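Local coordinates for hypothetical protein (Anabaena variabilis, PDB 2OBN) that is of unknown function but joins a Rossmann-like domain to a P-loop domain, and so probably binds a nucleotide or a related phosphate-bearing ligand, at residues L187-T192 / L229-Q234; R153-V158 / P254-L259. The protein carries 2 engineered substitutions. All coordinates share one frame; numbering follows the deposited sequence.

Contact 1. Residues L187-T192 / L229-Q234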
# COMPACT_ATOMS: atom_id res chain seq x y z
N LEU B 187 -17.18 -8.82 -3.42
CA LEU B 187 -15.91 -9.10 -2.71
C LEU B 187 -15.54 -7.94 -1.81
O LEU B 187 -15.38 -6.82 -2.26
CB LEU B 187 -14.78 -9.36 -3.71
CG LEU B 187 -14.97 -10.61 -4.55
CD1 LEU B 187 -13.85 -10.71 -5.56
CD2 LEU B 187 -15.02 -11.84 -3.68
N ALA B 188 -15.41 -8.24 -0.52
CA ALA B 188 -15.14 -7.24 0.50
C ALA B 188 -13.65 -6.96 0.60
O ALA B 188 -12.85 -7.88 0.55
CB ALA B 188 -15.67 -7.70 1.86
N THR B 189 -13.31 -5.68 0.77
CA THR B 189 -11.94 -5.21 0.82
C THR B 189 -11.63 -4.28 2.04
O THR B 189 -10.54 -3.68 2.12
CB THR B 189 -11.62 -4.45 -0.45
OG1 THR B 189 -12.52 -3.34 -0.56
CG2 THR B 189 -11.78 -5.35 -1.67
N GLY B 190 -12.58 -4.18 2.98
CA GLY B 190 -12.41 -3.37 4.19
C GLY B 190 -13.04 -4.11 5.36
O GLY B 190 -13.76 -5.09 5.16
N GLN B 191 -12.76 -3.65 6.59
CA GLN B 191 -13.27 -4.33 7.81
C GLN B 191 -14.81 -4.45 7.85
O GLN B 191 -15.36 -5.51 8.20
CB GLN B 191 -12.72 -3.71 9.12
CG GLN B 191 -13.19 -2.30 9.52
CD GLN B 191 -12.59 -1.21 8.66
OE1 GLN B 191 -11.69 -1.47 7.87
NE2 GLN B 191 -13.08 0.01 8.83
N THR B 192 -15.50 -3.37 7.47
CA THR B 192 -16.96 -3.37 7.41
C THR B 192 -17.46 -4.41 6.43
O THR B 192 -18.33 -5.21 6.76
CB THR B 192 -17.51 -2.01 6.97
OG1 THR B 192 -17.07 -0.99 7.87
CG2 THR B 192 -19.03 -2.02 6.93
N LEU B 229 -17.66 -10.18 -10.96
CA LEU B 229 -17.14 -9.89 -9.63
C LEU B 229 -17.25 -8.40 -9.39
O LEU B 229 -16.87 -7.60 -10.25
CB LEU B 229 -15.68 -10.35 -9.47
CG LEU B 229 -15.44 -11.80 -9.03
CD1 LEU B 229 -16.14 -12.79 -9.88
CD2 LEU B 229 -13.97 -12.10 -9.00
N HIS B 230 -17.80 -8.03 -8.23
CA HIS B 230 -17.92 -6.63 -7.80
C HIS B 230 -16.94 -6.39 -6.65
O HIS B 230 -17.23 -6.74 -5.51
CB HIS B 230 -19.34 -6.32 -7.33
CG HIS B 230 -20.40 -6.69 -8.33
ND1 HIS B 230 -20.90 -5.79 -9.24
CD2 HIS B 230 -21.02 -7.87 -8.58
CE1 HIS B 230 -21.79 -6.40 -10.01
NE2 HIS B 230 -21.88 -7.66 -9.62
N ILE B 231 -15.79 -5.81 -6.96
CA ILE B 231 -14.78 -5.55 -5.95
C ILE B 231 -15.06 -4.21 -5.22
O ILE B 231 -15.11 -3.14 -5.84
CB ILE B 231 -13.35 -5.56 -6.53
CG1 ILE B 231 -13.03 -6.90 -7.24
CG2 ILE B 231 -12.31 -5.33 -5.41
CD1 ILE B 231 -13.35 -6.98 -8.71
N GLU B 232 -15.26 -4.29 -3.90
CA GLU B 232 -15.48 -3.12 -3.06
C GLU B 232 -14.29 -2.17 -3.18
O GLU B 232 -13.14 -2.58 -3.02
CB GLU B 232 -15.65 -3.53 -1.59
CG GLU B 232 -15.76 -2.34 -0.63
CD GLU B 232 -15.86 -2.73 0.83
OE1 GLU B 232 -15.64 -3.90 1.16
OE2 GLU B 232 -16.13 -1.82 1.67
N GLY B 233 -14.56 -0.90 -3.49
CA GLY B 233 -13.51 0.09 -3.56
C GLY B 233 -13.07 0.58 -2.18
O GLY B 233 -13.80 0.43 -1.17
N GLN B 234 -11.87 1.15 -2.15
CA GLN B 234 -11.29 1.74 -0.94
C GLN B 234 -10.39 2.90 -1.35
O GLN B 234 -9.74 2.88 -2.41
CB GLN B 234 -10.45 0.74 -0.14
CG GLN B 234 -11.13 -0.55 0.27
CD GLN B 234 -12.18 -0.39 1.35
OE1 GLN B 234 -12.28 0.66 2.00
NE2 GLN B 234 -12.96 -1.45 1.57
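Thr189 and Glu232 grip each other through two hydrogen bonds, just past the ends of two parallel strands in the P-loop domain. Thr189 OG1 donates to the backbone oxygen Glu232 O at 2.6 Å, coming from above the carbonyl plane. In return, Glu232 OE1 accepts Thr189 N at 3.0 Å in a nearly straight bond, also from above the carboxylate plane. The extended Glu232 chain carries the carboxylate to this N-H. Gln234 adds a third bond. Its NE2 donates to Thr189 OG1 at 2.9 Å, with the hydroxyl lying close to the amide plane, and the bend at chi2 (-71°) turns the amide back to this point. Thr189 OG1 is therefore both donor and acceptor, and chi1 of 60° places it between the backbone N and the carbonyl carbon. Replacing Thr189 by valine would probably leave Glu232 O and the Gln234 amide without their shared mate and the amide freer to turn.

Just before these bonds, Leu187 pairs with Ile231 in parallel fashion. Leu187 N bonds to His230 O at 2.9 Å, and Glu232 N bonds to Leu187 O at 3.0 Å. Met167 of helix 166-179 touches Glu232, and a phosphate ion, probably from the crystallisation liquor, lies about 5 Å from the Glu232 side chain and may mark a pocket. Leu248 of helix 245-252 packs on Thr189, Ile231 and Gln234. Thr189 CG2 meets Ile231 CG2 at 3.8 Å, the two side chains crossing at about a right angle. Further back, Leu187 CD1 rests on Leu229 CD2 at 3.7 Å.

Contact 2. Residues R153-V158 / P254-L259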
# COMPACT_ATOMS: atom_id res chain seq x y z
N ARG B 153 -16.37 -10.72 -15.65
CA ARG B 153 -16.17 -9.27 -15.59
C ARG B 153 -15.70 -8.96 -14.17
O ARG B 153 -16.06 -9.67 -13.22
CB ARG B 153 -17.44 -8.50 -15.92
CG ARG B 153 -17.72 -8.37 -17.41
CD ARG B 153 -18.97 -7.54 -17.63
NE ARG B 153 -19.05 -6.97 -18.98
CZ ARG B 153 -19.46 -7.63 -20.06
NH1 ARG B 153 -19.83 -8.90 -19.99
NH2 ARG B 153 -19.49 -7.00 -21.23
N ARG B 154 -14.86 -7.94 -14.05
CA ARG B 154 -14.31 -7.51 -12.78
C ARG B 154 -14.49 -5.99 -12.70
O ARG B 154 -13.79 -5.23 -13.36
CB ARG B 154 -12.86 -7.94 -12.65
CG ARG B 154 -12.70 -9.46 -12.77
CD ARG B 154 -11.29 -9.91 -12.80
NE ARG B 154 -10.53 -9.34 -13.91
CZ ARG B 154 -10.55 -9.76 -15.17
NH1 ARG B 154 -11.30 -10.79 -15.53
NH2 ARG B 154 -9.80 -9.15 -16.08
N VAL B 155 -15.47 -5.60 -11.89
CA VAL B 155 -15.88 -4.22 -11.73
C VAL B 155 -15.45 -3.69 -10.37
O VAL B 155 -15.85 -4.22 -9.33
CB VAL B 155 -17.42 -4.09 -11.83
CG1 VAL B 155 -17.84 -2.61 -11.88
CG2 VAL B 155 -17.96 -4.85 -13.06
N LEU B 156 -14.61 -2.66 -10.41
CA LEU B 156 -14.12 -1.99 -9.23
C LEU B 156 -14.75 -0.60 -9.10
O LEU B 156 -14.76 0.18 -10.06
CB LEU B 156 -12.60 -1.80 -9.32
CG LEU B 156 -11.93 -1.01 -8.19
CD1 LEU B 156 -12.13 -1.73 -6.86
CD2 LEU B 156 -10.44 -0.79 -8.49
N THR B 157 -15.28 -0.31 -7.92
CA THR B 157 -15.76 1.02 -7.63
C THR B 157 -14.54 1.81 -7.17
O THR B 157 -13.71 1.29 -6.42
CB THR B 157 -16.87 1.06 -6.56
OG1 THR B 157 -16.61 0.10 -5.53
CG2 THR B 157 -18.21 0.74 -7.19
N VAL B 158 -14.42 3.02 -7.70
CA VAL B 158 -13.33 3.94 -7.36
C VAL B 158 -14.01 5.23 -6.93
O VAL B 158 -15.19 5.40 -7.22
CB VAL B 158 -12.33 4.11 -8.55
CG1 VAL B 158 -11.64 2.78 -8.85
CG2 VAL B 158 -13.00 4.63 -9.81
N PRO B 254 -9.18 -4.94 -13.25
CA PRO B 254 -10.60 -4.74 -13.57
C PRO B 254 -10.91 -4.60 -15.05
O PRO B 254 -10.09 -4.09 -15.82
CB PRO B 254 -10.95 -3.42 -12.83
CG PRO B 254 -9.63 -2.72 -12.59
CD PRO B 254 -8.60 -3.81 -12.51
N THR B 255 -12.10 -5.05 -15.44
CA THR B 255 -12.58 -4.92 -16.83
C THR B 255 -13.33 -3.58 -16.99
O THR B 255 -13.31 -2.98 -18.06
CB THR B 255 -13.44 -6.12 -17.24
OG1 THR B 255 -14.48 -6.32 -16.28
CG2 THR B 255 -12.59 -7.37 -17.30
N GLN B 256 -14.00 -3.12 -15.94
CA GLN B 256 -14.69 -1.82 -15.93
C GLN B 256 -14.56 -1.15 -14.56
O GLN B 256 -14.43 -1.83 -13.53
CB GLN B 256 -16.20 -1.95 -16.22
CG GLN B 256 -16.61 -2.50 -17.60
CD GLN B 256 -16.43 -4.00 -17.74
OE1 GLN B 256 -16.46 -4.74 -16.76
NE2 GLN B 256 -16.24 -4.45 -18.97
N LEU B 257 -14.59 0.18 -14.57
CA LEU B 257 -14.56 0.97 -13.35
C LEU B 257 -15.85 1.76 -13.27
O LEU B 257 -16.40 2.15 -14.30
CB LEU B 257 -13.39 1.96 -13.37
CG LEU B 257 -11.98 1.36 -13.46
CD1 LEU B 257 -10.93 2.45 -13.66
CD2 LEU B 257 -11.64 0.49 -12.25
N VAL B 258 -16.34 1.98 -12.06
CA VAL B 258 -17.50 2.84 -11.80
C VAL B 258 -16.99 3.89 -10.82
O VAL B 258 -16.48 3.55 -9.73
CB VAL B 258 -18.70 2.06 -11.22
CG1 VAL B 258 -19.81 3.01 -10.79
CG2 VAL B 258 -19.21 1.05 -12.23
N LEU B 259 -17.07 5.15 -11.21
CA LEU B 259 -16.58 6.24 -10.38
C LEU B 259 -17.69 6.76 -9.46
O LEU B 259 -18.75 7.14 -9.93
CB LEU B 259 -16.04 7.38 -11.26
CG LEU B 259 -15.50 8.65 -10.57
CD1 LEU B 259 -14.40 8.32 -9.57
CD2 LEU B 259 -15.00 9.66 -11.59
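Arg154 and Thr255 open the pairing of two parallel strands. Arg154 N donates to Thr255 OG1 at 2.8 Å, and Thr255 N returns a bond to Arg154 O at 2.7 Å, in the carbonyl plane and on a lone pair. Gln256 N makes a weak second bond to the same oxygen. Chi1 of 53° sets Thr255 OG1 where Arg154 N can donate to it, and this hydroxyl also donates to Gln256 OE1 at 2.6 Å. Thr255 CG2 lies over one face of the Arg154 guanidinium, 3.5 Å from NH2. The bend at chi3 (-59°) brings that group round, and NH2 bonds to Gln253 O.

Further along, the ladder is regular. Leu156 N bonds to Gln256 O, and Val258 N to Leu156 O. Val158 N bonds to Val258 O at 2.9 Å. Side chains alternate between the two sides of the sheet. Val155 CG1 meets Val258 CG2 at 3.9 Å on one side. On the other, Leu156 and Leu257 lie side by side and point the same way, with Leu156 CB 3.8 Å from Leu257 CD2. Val158 CG1 also touches Leu257 CD2, and Val158 CG2 reaches Leu259 CD1.

Helix 340-347 covers the side of Val155 and Val258, while helix 279-291 covers that of Leu257 and Leu259. The terminal carboxylate of Asn349 forms a salt bridge with Arg153 NH2, its side-chain OD1 accepts a hydrogen bond from Gln256 NE2, and Thr157 OG1 bonds to Ser170 OG. Helices thus pack on both sides of a parallel sheet, the alpha/beta layering of the P-loop NTPase fold.

In the fold
Contacts 1 and 2 lie in one six-stranded parallel sheet of the P-loop domain, with centres about 12 Å apart. Strand 184-187 is at one edge, followed across the sheet by 228-231, 153-159 and 256-262. Contact 1 joins 184-187 and 228-231, and contact 2 joins 153-159 and 256-262. Strands 228-231 and 153-159 link them directly: Leu229 N is 2.8 Å from Arg153 O and Ile231 N is 2.9 Å from Val155 O, both probable hydrogen bonds. Along the chain, contact 1 is nested within the loop that contact 2 closes. The segment between strand 153-159 and helix 166-179 is where the phosphate-binding loop would be expected in this fold.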